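Local atomic coordinates of DNA damage response protein Rtt109, putative (Neosartorya fumigata, PDB entry 5ZB9), a protein that probably transfers acetyl groups from acetyl-CoA to lysines of histone H3, acting in DNA replication and the DNA damage response. Residues Lys93-Gly98 with Pro155-Leu160; Lys108-Arg113 with Ile166-Arg171; Ile115-Leu120 with Ile173-Arg178; Ser137-Ala142 with Arg314-Leu319. All coordinates share one frame; numbering follows the deposited sequence.

Interaction 1: residues Lys93-Gly98 with Pro155-Leu160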
loop_
_atom_site.group_PDB
_atom_site.type_symbol
_atom_site.label_atom_id
_atom_site.label_comp_id
_atom_site.label_asym_id
_atom_site.label_seq_id
_atom_site.Cartn_x
_atom_site.Cartn_y
_atom_site.Cartn_z
ATOM N N LYS A 93 4.345 2.622 5.029
ATOM C CA LYS A 93 4.326 3.466 6.225
ATOM C C LYS A 93 3.221 4.508 6.146
ATOM O O LYS A 93 2.944 5.060 5.078
ATOM C CB LYS A 93 5.677 4.180 6.413
ATOM C CG LYS A 93 6.856 3.273 6.715
ATOM C CD LYS A 93 8.195 3.978 6.472
ATOM C CE LYS A 93 9.346 2.984 6.586
ATOM N NZ LYS A 93 10.599 3.469 5.947
ATOM N N ALA A 94 2.604 4.792 7.282
ATOM C CA ALA A 94 1.616 5.857 7.367
ATOM C C ALA A 94 1.438 6.245 8.819
ATOM O O ALA A 94 0.974 5.446 9.624
ATOM C CB ALA A 94 0.294 5.428 6.763
ATOM N N ASP A 95 1.827 7.468 9.157
ATOM C CA ASP A 95 1.706 7.940 10.525
ATOM C C ASP A 95 1.285 9.394 10.546
ATOM O O ASP A 95 1.459 10.111 9.563
ATOM C CB ASP A 95 3.027 7.764 11.280
ATOM C CG ASP A 95 2.819 7.440 12.758
ATOM O OD1 ASP A 95 1.655 7.463 13.225
ATOM O OD2 ASP A 95 3.825 7.163 13.451
ATOM N N SER A 96 0.715 9.821 11.664
ATOM C CA SER A 96 0.403 11.227 11.877
ATOM C C SER A 96 1.266 11.725 13.016
ATOM O O SER A 96 1.919 10.934 13.688
ATOM C CB SER A 96 -1.070 11.428 12.200
ATOM O OG SER A 96 -1.380 10.797 13.426
ATOM N N THR A 97 1.276 13.032 13.235
ATOM C CA THR A 97 2.096 13.594 14.298
ATOM C C THR A 97 1.219 14.026 15.461
ATOM O O THR A 97 1.657 14.055 16.604
ATOM C CB THR A 97 2.923 14.783 13.803
ATOM O OG1 THR A 97 2.054 15.747 13.196
ATOM C CG2 THR A 97 3.944 14.323 12.790
ATOM N N GLY A 98 -0.028 14.355 15.155
ATOM C CA GLY A 98 -0.969 14.769 16.172
ATOM C C GLY A 98 -1.132 16.272 16.232
ATOM O O GLY A 98 -1.795 16.785 17.131
ATOM N N PRO A 155 -0.133 14.519 23.501
ATOM C CA PRO A 155 -1.472 14.199 24.014
ATOM C C PRO A 155 -2.578 14.411 22.985
ATOM O O PRO A 155 -3.705 13.968 23.197
ATOM C CB PRO A 155 -1.635 15.170 25.187
ATOM C CG PRO A 155 -0.236 15.549 25.572
ATOM C CD PRO A 155 0.520 15.579 24.291
ATOM N N GLU A 156 -2.255 15.072 21.881
ATOM C CA GLU A 156 -3.249 15.386 20.860
ATOM C C GLU A 156 -3.278 14.368 19.728
ATOM O O GLU A 156 -4.169 14.397 18.882
ATOM C CB GLU A 156 -2.988 16.781 20.298
ATOM C CG GLU A 156 -3.191 17.883 21.318
ATOM C CD GLU A 156 -4.611 17.916 21.831
ATOM O OE1 GLU A 156 -5.542 17.913 20.993
ATOM O OE2 GLU A 156 -4.795 17.928 23.069
ATOM N N LYS A 157 -2.297 13.473 19.712
ATOM C CA LYS A 157 -2.247 12.421 18.707
ATOM C C LYS A 157 -3.206 11.301 19.082
ATOM O O LYS A 157 -3.022 10.633 20.097
ATOM C CB LYS A 157 -0.826 11.871 18.559
ATOM C CG LYS A 157 -0.705 10.768 17.523
ATOM C CD LYS A 157 0.733 10.319 17.361
ATOM C CE LYS A 157 0.879 9.328 16.216
ATOM N NZ LYS A 157 2.304 8.928 16.017
ATOM N N HIS A 158 -4.234 11.103 18.265
ATOM C CA HIS A 158 -5.206 10.049 18.520
ATOM C C HIS A 158 -4.996 8.871 17.580
ATOM O O HIS A 158 -5.116 9.008 16.362
ATOM C CB HIS A 158 -6.632 10.591 18.396
ATOM C CG HIS A 158 -7.022 11.517 19.507
ATOM N ND1 HIS A 158 -6.333 11.577 20.701
ATOM C CD2 HIS A 158 -8.022 12.425 19.605
ATOM C CE1 HIS A 158 -6.894 12.478 21.486
ATOM N NE2 HIS A 158 -7.921 13.007 20.845
ATOM N N VAL A 159 -4.679 7.717 18.164
ATOM C CA VAL A 159 -4.396 6.502 17.407
ATOM C C VAL A 159 -5.568 5.522 17.490
ATOM O O VAL A 159 -6.279 5.465 18.492
ATOM C CB VAL A 159 -3.096 5.820 17.912
ATOM C CG1 VAL A 159 -2.705 4.637 17.025
ATOM C CG2 VAL A 159 -1.961 6.837 17.956
ATOM N N LEU A 160 -5.775 4.771 16.415
ATOM C CA LEU A 160 -6.798 3.740 16.366
ATOM C C LEU A 160 -6.231 2.382 16.789
ATOM O O LEU A 160 -5.028 2.153 16.678
ATOM C CB LEU A 160 -7.373 3.652 14.953
ATOM C CG LEU A 160 -7.982 4.933 14.394
ATOM C CD1 LEU A 160 -8.302 4.761 12.924
ATOM C CD2 LEU A 160 -9.228 5.285 15.182
#

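Interaction 2: residues Lys108-Arg113 with Ile166-Arg171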
loop_
_atom_site.group_PDB
_atom_site.type_symbol
_atom_site.label_atom_id
_atom_site.label_comp_id
_atom_site.label_asym_id
_atom_site.label_seq_id
_atom_site.Cartn_x
_atom_site.Cartn_y
_atom_site.Cartn_z
ATOM N N LYS A 108 -14.472 18.319 9.616
ATOM C CA LYS A 108 -14.615 17.092 10.391
ATOM C C LYS A 108 -14.261 15.804 9.640
ATOM O O LYS A 108 -13.911 14.801 10.272
ATOM C CB LYS A 108 -16.047 16.991 10.929
ATOM C CG LYS A 108 -16.425 18.105 11.898
ATOM C CD LYS A 108 -17.729 17.793 12.619
ATOM C CE LYS A 108 -17.988 18.772 13.756
ATOM N NZ LYS A 108 -19.189 18.393 14.555
ATOM N N VAL A 109 -14.362 15.820 8.309
ATOM C CA VAL A 109 -13.931 14.673 7.507
ATOM C C VAL A 109 -12.462 14.385 7.804
ATOM O O VAL A 109 -11.686 15.313 8.044
ATOM C CB VAL A 109 -14.125 14.913 5.990
ATOM C CG1 VAL A 109 -15.608 14.870 5.621
ATOM C CG2 VAL A 109 -13.494 16.236 5.572
ATOM N N SER A 110 -12.082 13.109 7.826
ATOM C CA SER A 110 -10.692 12.775 8.105
ATOM C C SER A 110 -9.850 13.272 6.940
ATOM O O SER A 110 -9.856 12.680 5.860
ATOM C CB SER A 110 -10.491 11.260 8.326
ATOM O OG SER A 110 -9.173 10.936 8.799
ATOM N N LEU A 111 -9.152 14.381 7.162
ATOM C CA LEU A 111 -8.195 14.879 6.188
ATOM C C LEU A 111 -7.179 13.804 5.861
ATOM O O LEU A 111 -6.774 13.660 4.712
ATOM C CB LEU A 111 -7.482 16.126 6.707
ATOM C CG LEU A 111 -8.339 17.383 6.733
ATOM C CD1 LEU A 111 -7.542 18.558 7.285
ATOM C CD2 LEU A 111 -8.869 17.672 5.335
ATOM N N LEU A 112 -6.774 13.043 6.873
ATOM C CA LEU A 112 -5.782 12.004 6.657
ATOM C C LEU A 112 -6.330 10.927 5.717
ATOM O O LEU A 112 -5.592 10.404 4.876
ATOM C CB LEU A 112 -5.331 11.397 7.982
ATOM C CG LEU A 112 -4.838 12.393 9.037
ATOM C CD1 LEU A 112 -4.085 11.676 10.143
ATOM C CD2 LEU A 112 -3.975 13.487 8.417
ATOM N N ARG A 113 -7.620 10.621 5.825
ATOM C CA ARG A 113 -8.222 9.647 4.917
ATOM C C ARG A 113 -8.235 10.202 3.499
ATOM O O ARG A 113 -7.881 9.505 2.552
ATOM C CB ARG A 113 -9.644 9.269 5.350
ATOM C CG ARG A 113 -10.337 8.286 4.393
ATOM C CD ARG A 113 -11.722 7.830 4.883
ATOM N NE ARG A 113 -12.657 8.936 5.107
ATOM C CZ ARG A 113 -13.208 9.671 4.143
ATOM N NH1 ARG A 113 -12.924 9.433 2.868
ATOM N NH2 ARG A 113 -14.041 10.657 4.453
ATOM N N ILE A 166 -8.202 -1.302 10.412
ATOM C CA ILE A 166 -8.704 -2.103 9.306
ATOM C C ILE A 166 -9.924 -1.433 8.650
ATOM O O ILE A 166 -9.986 -1.328 7.425
ATOM C CB ILE A 166 -9.048 -3.535 9.765
ATOM C CG1 ILE A 166 -7.786 -4.242 10.267
ATOM C CG2 ILE A 166 -9.672 -4.339 8.626
ATOM C CD1 ILE A 166 -8.065 -5.502 11.083
ATOM N N LYS A 167 -10.877 -0.948 9.446
ATOM C CA LYS A 167 -12.026 -0.253 8.869
ATOM C C LYS A 167 -11.596 1.029 8.175
ATOM O O LYS A 167 -12.135 1.383 7.123
ATOM C CB LYS A 167 -13.076 0.064 9.929
ATOM C CG LYS A 167 -13.771 -1.162 10.467
ATOM C CD LYS A 167 -14.764 -0.811 11.564
ATOM C CE LYS A 167 -15.183 -2.071 12.318
ATOM N NZ LYS A 167 -16.231 -1.829 13.353
ATOM N N TRP A 168 -10.616 1.714 8.759
ATOM C CA TRP A 168 -10.136 2.983 8.211
ATOM C C TRP A 168 -9.531 2.781 6.822
ATOM O O TRP A 168 -9.879 3.480 5.871
ATOM C CB TRP A 168 -9.110 3.616 9.161
ATOM C CG TRP A 168 -8.688 5.017 8.807
ATOM C CD1 TRP A 168 -9.333 6.181 9.131
ATOM C CD2 TRP A 168 -7.512 5.406 8.073
ATOM N NE1 TRP A 168 -8.634 7.263 8.640
ATOM C CE2 TRP A 168 -7.515 6.814 7.991
ATOM C CE3 TRP A 168 -6.463 4.699 7.482
ATOM C CZ2 TRP A 168 -6.511 7.523 7.346
ATOM C CZ3 TRP A 168 -5.459 5.408 6.837
ATOM C CH2 TRP A 168 -5.490 6.805 6.776
ATOM N N TRP A 169 -8.641 1.804 6.708
ATOM C CA TRP A 169 -7.971 1.532 5.446
ATOM C C TRP A 169 -8.942 1.066 4.370
ATOM O O TRP A 169 -8.765 1.380 3.200
ATOM C CB TRP A 169 -6.858 0.498 5.641
ATOM C CG TRP A 169 -5.571 1.120 6.095
ATOM C CD1 TRP A 169 -4.932 0.915 7.284
ATOM C CD2 TRP A 169 -4.781 2.070 5.372
ATOM N NE1 TRP A 169 -3.786 1.665 7.335
ATOM C CE2 TRP A 169 -3.668 2.380 6.173
ATOM C CE3 TRP A 169 -4.905 2.681 4.119
ATOM C CZ2 TRP A 169 -2.681 3.271 5.760
ATOM C CZ3 TRP A 169 -3.931 3.561 3.712
ATOM C CH2 TRP A 169 -2.835 3.854 4.529
ATOM N N CYS A 170 -9.974 0.327 4.757
ATOM C CA CYS A 170 -10.998 -0.042 3.782
ATOM C C CYS A 170 -11.732 1.201 3.267
ATOM O O CYS A 170 -12.059 1.269 2.082
ATOM C CB CYS A 170 -11.981 -1.045 4.381
ATOM S SG CYS A 170 -11.225 -2.659 4.710
ATOM N N ARG A 171 -11.958 2.193 4.134
ATOM C CA ARG A 171 -12.628 3.423 3.724
ATOM C C ARG A 171 -11.727 4.259 2.819
ATOM O O ARG A 171 -12.202 5.022 1.992
ATOM C CB ARG A 171 -13.067 4.235 4.947
ATOM C CG ARG A 171 -14.267 3.649 5.698
ATOM C CD ARG A 171 -14.757 4.596 6.790
ATOM N NE ARG A 171 -13.743 4.799 7.822
ATOM C CZ ARG A 171 -13.745 4.196 9.007
ATOM N NH1 ARG A 171 -12.771 4.437 9.871
ATOM N NH2 ARG A 171 -14.724 3.359 9.326
HETATM O O HOH W 1 -11.393 7.787 1.309
#

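Interaction 3: residues Ile115-Leu120 with Ile173-Arg178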
loop_
_atom_site.group_PDB
_atom_site.type_symbol
_atom_site.label_atom_id
_atom_site.label_comp_id
_atom_site.label_asym_id
_atom_site.label_seq_id
_atom_site.Cartn_x
_atom_site.Cartn_y
_atom_site.Cartn_z
ATOM N N ILE A 115 -6.311 12.525 2.147
ATOM C CA ILE A 115 -4.954 12.595 1.638
ATOM C C ILE A 115 -4.463 11.226 1.162
ATOM O O ILE A 115 -3.975 11.103 0.036
ATOM C CB ILE A 115 -3.994 13.156 2.705
ATOM C CG1 ILE A 115 -4.338 14.616 3.004
ATOM C CG2 ILE A 115 -2.548 13.039 2.241
ATOM C CD1 ILE A 115 -3.559 15.194 4.152
ATOM N N SER A 116 -4.603 10.206 2.009
ATOM C CA SER A 116 -4.174 8.846 1.676
ATOM C C SER A 116 -4.848 8.315 0.408
ATOM O O SER A 116 -4.209 7.683 -0.424
ATOM C CB SER A 116 -4.474 7.895 2.840
ATOM O OG SER A 116 -3.923 8.378 4.050
ATOM N N ASN A 117 -6.151 8.558 0.306
ATOM C CA ASN A 117 -6.969 8.234 -0.858
ATOM C C ASN A 117 -6.419 8.915 -2.119
ATOM O O ASN A 117 -6.200 8.275 -3.150
ATOM C CB ASN A 117 -8.418 8.668 -0.562
ATOM C CG ASN A 117 -9.420 8.252 -1.632
ATOM O OD1 ASN A 117 -9.093 8.083 -2.801
ATOM N ND2 ASN A 117 -10.668 8.112 -1.221
ATOM N N ALA A 118 -6.184 10.219 -2.022
ATOM C CA ALA A 118 -5.713 11.009 -3.151
ATOM C C ALA A 118 -4.332 10.572 -3.611
ATOM O O ALA A 118 -4.087 10.453 -4.807
ATOM C CB ALA A 118 -5.706 12.491 -2.787
ATOM N N PHE A 119 -3.431 10.337 -2.662
ATOM C CA PHE A 119 -2.073 9.890 -2.981
ATOM C C PHE A 119 -2.071 8.523 -3.685
ATOM O O PHE A 119 -1.417 8.351 -4.714
ATOM C CB PHE A 119 -1.216 9.845 -1.707
ATOM C CG PHE A 119 0.263 9.703 -1.963
ATOM C CD1 PHE A 119 0.892 10.458 -2.943
ATOM C CD2 PHE A 119 1.029 8.823 -1.206
ATOM C CE1 PHE A 119 2.261 10.326 -3.172
ATOM C CE2 PHE A 119 2.390 8.685 -1.429
ATOM C CZ PHE A 119 3.008 9.436 -2.414
ATOM N N LEU A 120 -2.811 7.559 -3.142
ATOM C CA LEU A 120 -2.939 6.246 -3.777
ATOM C C LEU A 120 -3.590 6.350 -5.159
ATOM O O LEU A 120 -3.094 5.770 -6.124
ATOM C CB LEU A 120 -3.739 5.298 -2.887
ATOM C CG LEU A 120 -3.042 4.858 -1.593
ATOM C CD1 LEU A 120 -3.939 3.981 -0.742
ATOM C CD2 LEU A 120 -1.752 4.120 -1.921
ATOM N N ILE A 173 -9.608 2.840 0.659
ATOM C CA ILE A 173 -9.618 2.064 -0.572
ATOM C C ILE A 173 -10.963 2.139 -1.319
ATOM O O ILE A 173 -10.990 2.170 -2.550
ATOM C CB ILE A 173 -9.246 0.589 -0.244
ATOM C CG1 ILE A 173 -7.751 0.511 0.068
ATOM C CG2 ILE A 173 -9.625 -0.377 -1.366
ATOM C CD1 ILE A 173 -6.889 1.131 -0.998
ATOM N N ASP A 174 -12.067 2.197 -0.575
ATOM C CA ASP A 174 -13.409 2.098 -1.169
ATOM C C ASP A 174 -13.657 3.051 -2.357
ATOM O O ASP A 174 -14.127 2.603 -3.399
ATOM C CB ASP A 174 -14.483 2.312 -0.092
ATOM C CG ASP A 174 -15.846 1.768 -0.501
ATOM O OD1 ASP A 174 -15.909 0.659 -1.067
ATOM O OD2 ASP A 174 -16.863 2.443 -0.254
ATOM N N PRO A 175 -13.335 4.357 -2.223
ATOM C CA PRO A 175 -13.605 5.236 -3.372
ATOM C C PRO A 175 -12.706 4.962 -4.575
ATOM O O PRO A 175 -13.112 5.212 -5.713
ATOM C CB PRO A 175 -13.339 6.638 -2.815
ATOM C CG PRO A 175 -13.436 6.494 -1.347
ATOM C CD PRO A 175 -12.891 5.134 -1.054
ATOM N N ILE A 176 -11.498 4.464 -4.337
ATOM C CA ILE A 176 -10.641 4.078 -5.448
ATOM C C ILE A 176 -11.278 2.910 -6.169
ATOM O O ILE A 176 -11.417 2.920 -7.394
ATOM C CB ILE A 176 -9.239 3.676 -4.991
ATOM C CG1 ILE A 176 -8.629 4.773 -4.131
ATOM C CG2 ILE A 176 -8.359 3.383 -6.191
ATOM C CD1 ILE A 176 -7.202 4.496 -3.732
ATOM N N LEU A 177 -11.665 1.910 -5.378
ATOM C CA LEU A 177 -12.328 0.709 -5.864
ATOM C C LEU A 177 -13.518 1.055 -6.754
ATOM O O LEU A 177 -13.691 0.484 -7.823
ATOM C CB LEU A 177 -12.782 -0.153 -4.674
ATOM C CG LEU A 177 -13.835 -1.254 -4.887
ATOM C CD1 LEU A 177 -13.317 -2.400 -5.733
ATOM C CD2 LEU A 177 -14.341 -1.768 -3.547
ATOM N N ARG A 178 -14.320 2.019 -6.316
ATOM C CA ARG A 178 -15.601 2.271 -6.953
ATOM C C ARG A 178 -15.542 3.250 -8.124
ATOM O O ARG A 178 -16.573 3.649 -8.651
ATOM C CB ARG A 178 -16.597 2.753 -5.903
ATOM C CG ARG A 178 -16.925 1.654 -4.924
ATOM C CD ARG A 178 -18.001 2.046 -3.963
ATOM N NE ARG A 178 -18.155 1.038 -2.922
ATOM C CZ ARG A 178 -18.873 -0.067 -3.060
ATOM N NH1 ARG A 178 -19.509 -0.304 -4.200
ATOM N NH2 ARG A 178 -18.958 -0.933 -2.056
#

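Interaction 4: residues Ser137-Ala142 with Arg314-Leu319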
loop_
_atom_site.group_PDB
_atom_site.type_symbol
_atom_site.label_atom_id
_atom_site.label_comp_id
_atom_site.label_asym_id
_atom_site.label_seq_id
_atom_site.Cartn_x
_atom_site.Cartn_y
_atom_site.Cartn_z
ATOM N N SER A 137 -2.049 -2.736 -2.280
ATOM C CA SER A 137 -1.990 -3.655 -1.168
ATOM C C SER A 137 -1.439 -2.991 0.091
ATOM O O SER A 137 -0.689 -2.017 0.022
ATOM C CB SER A 137 -1.137 -4.874 -1.550
ATOM O OG SER A 137 -1.159 -5.863 -0.528
ATOM N N LEU A 138 -1.814 -3.542 1.241
ATOM C CA LEU A 138 -1.350 -3.052 2.535
ATOM C C LEU A 138 -1.730 -4.048 3.620
ATOM O O LEU A 138 -2.631 -4.863 3.428
ATOM C CB LEU A 138 -1.957 -1.678 2.850
ATOM C CG LEU A 138 -3.481 -1.626 3.027
ATOM C CD1 LEU A 138 -3.929 -1.928 4.473
ATOM C CD2 LEU A 138 -4.031 -0.289 2.560
ATOM N N PHE A 139 -1.062 -3.973 4.762
ATOM C CA PHE A 139 -1.545 -4.680 5.939
ATOM C C PHE A 139 -1.917 -3.638 6.984
ATOM O O PHE A 139 -1.280 -2.598 7.081
ATOM C CB PHE A 139 -0.513 -5.691 6.469
ATOM C CG PHE A 139 0.739 -5.073 7.027
ATOM C CD1 PHE A 139 1.863 -4.907 6.229
ATOM C CD2 PHE A 139 0.810 -4.689 8.365
ATOM C CE1 PHE A 139 3.034 -4.350 6.749
ATOM C CE2 PHE A 139 1.978 -4.127 8.889
ATOM C CZ PHE A 139 3.084 -3.962 8.081
ATOM N N ALA A 140 -2.970 -3.904 7.742
ATOM C CA ALA A 140 -3.470 -2.926 8.697
ATOM C C ALA A 140 -3.328 -3.439 10.116
ATOM O O ALA A 140 -3.867 -4.491 10.452
ATOM C CB ALA A 140 -4.920 -2.587 8.405
ATOM N N ARG A 141 -2.595 -2.692 10.937
ATOM C CA ARG A 141 -2.456 -2.998 12.357
ATOM C C ARG A 141 -1.847 -1.809 13.086
ATOM O O ARG A 141 -1.031 -1.082 12.522
ATOM C CB ARG A 141 -1.599 -4.245 12.571
ATOM C CG ARG A 141 -0.127 -4.074 12.225
ATOM C CD ARG A 141 0.614 -5.402 12.336
ATOM N NE ARG A 141 0.529 -5.927 13.692
ATOM C CZ ARG A 141 1.507 -5.846 14.588
ATOM N NH1 ARG A 141 2.658 -5.276 14.260
ATOM N NH2 ARG A 141 1.334 -6.345 15.806
ATOM N N ALA A 142 -2.264 -1.597 14.328
ATOM C CA ALA A 142 -1.647 -0.574 15.173
ATOM C C ALA A 142 -0.236 -1.004 15.547
ATOM O O ALA A 142 -0.020 -2.149 15.939
ATOM C CB ALA A 142 -2.479 -0.335 16.416
ATOM N N ARG A 314 -4.731 -9.091 19.557
ATOM C CA ARG A 314 -4.211 -8.372 18.394
ATOM C C ARG A 314 -4.836 -8.873 17.085
ATOM O O ARG A 314 -5.129 -10.058 16.937
ATOM C CB ARG A 314 -2.686 -8.494 18.319
ATOM C CG ARG A 314 -1.936 -7.931 19.522
ATOM C CD ARG A 314 -2.336 -6.491 19.828
ATOM N NE ARG A 314 -2.256 -5.623 18.658
ATOM C CZ ARG A 314 -1.178 -4.929 18.306
ATOM N NH1 ARG A 314 -0.073 -4.998 19.038
ATOM N NH2 ARG A 314 -1.203 -4.168 17.215
ATOM N N LEU A 315 -5.054 -7.966 16.140
ATOM C CA LEU A 315 -5.469 -8.362 14.798
ATOM C C LEU A 315 -4.648 -7.627 13.747
ATOM O O LEU A 315 -4.129 -6.540 13.996
ATOM C CB LEU A 315 -6.958 -8.083 14.567
ATOM C CG LEU A 315 -8.001 -8.863 15.372
ATOM C CD1 LEU A 315 -9.401 -8.341 15.077
ATOM C CD2 LEU A 315 -7.906 -10.360 15.083
ATOM N N VAL A 316 -4.514 -8.240 12.577
ATOM C CA VAL A 316 -4.005 -7.540 11.410
ATOM C C VAL A 316 -4.895 -7.893 10.226
ATOM O O VAL A 316 -5.345 -9.031 10.085
ATOM C CB VAL A 316 -2.515 -7.878 11.123
ATOM C CG1 VAL A 316 -2.239 -9.339 11.357
ATOM C CG2 VAL A 316 -2.123 -7.484 9.715
ATOM N N GLY A 317 -5.199 -6.902 9.402
ATOM C CA GLY A 317 -5.956 -7.152 8.194
ATOM C C GLY A 317 -5.054 -7.043 6.978
ATOM O O GLY A 317 -4.185 -6.170 6.917
ATOM N N PHE A 318 -5.254 -7.927 6.011
ATOM C CA PHE A 318 -4.514 -7.856 4.766
ATOM C C PHE A 318 -5.454 -7.487 3.639
ATOM O O PHE A 318 -6.491 -8.117 3.446
ATOM C CB PHE A 318 -3.806 -9.177 4.481
ATOM C CG PHE A 318 -2.897 -9.613 5.588
ATOM C CD1 PHE A 318 -1.637 -9.064 5.718
ATOM C CD2 PHE A 318 -3.310 -10.555 6.513
ATOM C CE1 PHE A 318 -0.797 -9.447 6.743
ATOM C CE2 PHE A 318 -2.467 -10.950 7.542
ATOM C CZ PHE A 318 -1.206 -10.391 7.654
ATOM N N LEU A 319 -5.084 -6.454 2.897
ATOM C CA LEU A 319 -5.953 -5.900 1.877
ATOM C C LEU A 319 -5.312 -5.919 0.483
ATOM O O LEU A 319 -4.157 -5.525 0.312
ATOM C CB LEU A 319 -6.335 -4.481 2.269
ATOM C CG LEU A 319 -7.411 -3.800 1.445
ATOM C CD1 LEU A 319 -8.696 -4.560 1.638
ATOM C CD2 LEU A 319 -7.591 -2.390 1.924
HETATM O O HOH W 2 -1.571 -6.969 15.035
HETATM O O HOH W 3 2.045 -3.094 17.808
#

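Interaction 1: residues Lys93-Gly98 with Pro155-Leu160
Lys157 lies along the end of strand 86-96 and meets Asp95 with its tip, the two side chains crossing at about a right angle. Its chain is extended throughout (CG anti to the backbone N, chi1 -180°), which carries NZ past Gly98, Thr97 and Ser96. At the far end Lys157 NZ forms a salt bridge with Asp95 OD1 at 3.2 Å, approaching from above the carboxylate plane, 41° out of it. Ser96 N donates to Asp95 OD1 at 3.0 Å from the same face, a second grip that helps fix the carboxylate. Weak bonds run from Lys157 NZ to Asp95 OD2 and to Ser96 O, the latter at 3.1 Å; its strongest polar partner is Ser151 OG, by a hydrogen bond. The aliphatic part passes Ser96, whose OG stands 3.9 Å from Lys157 CE. At the near end the backbones converge, with Gly98 CA 3.7 Å from Lys157 CA, a separation possible because glycine has no side chain to intervene. Ala94, Ser96 and His158 belong to the CoA site, empty here. The ammonium charge is probably balanced mainly by Asp95, tying the loop before helix 162-177 to the strand end beside that site.

Interaction 2: residues Lys108-Arg113 with Ile166-Arg171
Trp168 brings CZ2 and NE1 of its indole to the first turn of helix 111-127. Its CZ2 comes within 3.6 Å of Arg113 N and 4.1 Å of Leu112 CB, while Ser110 OG lies in the ring plane, 3.7 Å from Trp168 NE1. The indole is sent across by its first torsion, with CG opposite the backbone N (chi1 -172°). Beyond the ring, the aliphatic part of Arg113 passes the start of the Arg171 side chain, Arg113 CD packing 3.8 Å from Arg171 CB. A water in the plane of the Arg113 guanidinium accepts from Arg113 NH1 at 2.7 Å and donates to Arg171 O at 3.0 Å, joining side chain to opposing backbone.

The next shell helps to position these groups. Ser110 is the N-cap of helix 111-127, its OG accepting a weak bond from Arg113 N at 3.4 Å. On the other helix, Trp168 CZ3 lies over the centre of the Trp169 ring, 3.5 Å above its plane. Leu112, Arg113, Trp168 and Arg171 are all CoA-binding residues, so the contact forms part of the cofactor pocket, unoccupied in this chain. It sits where helix 111-127 begins beside helix 162-177; Leu112 reaches Ser96 of strand 86-96, and Trp169 rests on that strand and on strand 133-140.

Interaction 3: residues Ile115-Leu120 with Ile173-Arg178
Leu120 and Asn117 of helix 111-127 face Ile173, Pro175 and Ile176 of helix 162-177, a helix-helix pair lying against the mixed sheet of the acetyltransferase domain. The short axes run in the same general direction, with a signed crossing angle of -38° and a closest approach of 9.4 Å. The buried part is aliphatic. Leu120 CB packs 3.7 Å from Ile176 CD1, and Leu120 CD1 lies 4.1 Å from Ile173 CD1, where the two side chains cross at a slant. Ile176 reaches over because its CG1 is anti to the carbonyl carbon (chi1 -53°) and its chain runs on extended (chi2 -175°), bringing CD1 toward the other helix and to within 4.0 Å of Asn117 O. Beneath this pair, Ile173 rests on Leu319 and Ile176 on Leu321, both of strand 317-324.

The solvent side is no thinner, but it is more open and partly polar: Pro175 is exposed and Asn117 partly so. Helix 162-177 is kinked here, where the N of Pro175 makes no bond to the preceding turn. The proline ring is turned toward helix 111-127. Asn117 and Ile176 slide past each other in opposite directions, Asn117 OD1 lying 3.6 Å from Ile176 CG1. The nitrogen of the same amide lies against the proline ring, with Asn117 ND2 3.2 Å from Pro175 CG and 3.4 Å from Pro175 CB.

Interaction 4: residues Ser137-Ala142 with Arg314-Leu319
Arg314 NH2 donates to Ala142 O at 2.7 Å, the oxygen lying near the guanidinium plane, and a water linking Arg314 NH1 to Ala142 O reinforces the grip. With CG between its backbone N and carbonyl carbon (chi1 69°) and a bend at chi3, Arg141 lays its guanidinium flat on that of Arg314, planes 15° and centres 4.7 Å apart; Asp162, salt-bridged to Arg314 NE, probably eases the closeness of like charges. A second water joins Arg141 NE to Leu315 O. The strands then pair antiparallel through Leu138 with Leu319 and Ala140 with Gly317, both hydrogen-bonded, the shortest bond being Ala140 N to Gly317 O at 2.7 Å. Leu319 O accepts twice, from Leu138 N at 3.2 Å and from Ser137 OG at 3.1 Å.

Packing differs between the faces. In the non-hydrogen-bonded pair, Phe139 CB lies 3.6 Å from Phe318 CD1; Val316 CG2 approaches Phe139 CB at 4.0 Å. Leu138 and Leu319 lie side by side on the opposite face, Leu138 CG 4.1 Å from Leu319 CB. Helix 162-177 covers that leucine face, while strand 133-140 continues the sheet to strand 86-96 and strand 317-324 to strand 202-208.

Interactions 2 and 3 join the same two helices, 111-127 and 162-177, with centres 10 Å apart: the former is a surface contact of CoA-site residues, aromatic, charged and water-bridged, the latter buried and largely aliphatic. Interaction 4, partly buried, is the one built on strand pairing, and one face of its sheet supports the second helix, touching both interaction 2 and interaction 3. Interaction 1, at the surface, relies instead on a salt bridge between loop and strand end, where interaction 4 adds a stacked pair of arginines. Interactions 1 and 2 touch, and both hold CoA-binding residues, consistent with one cofactor site.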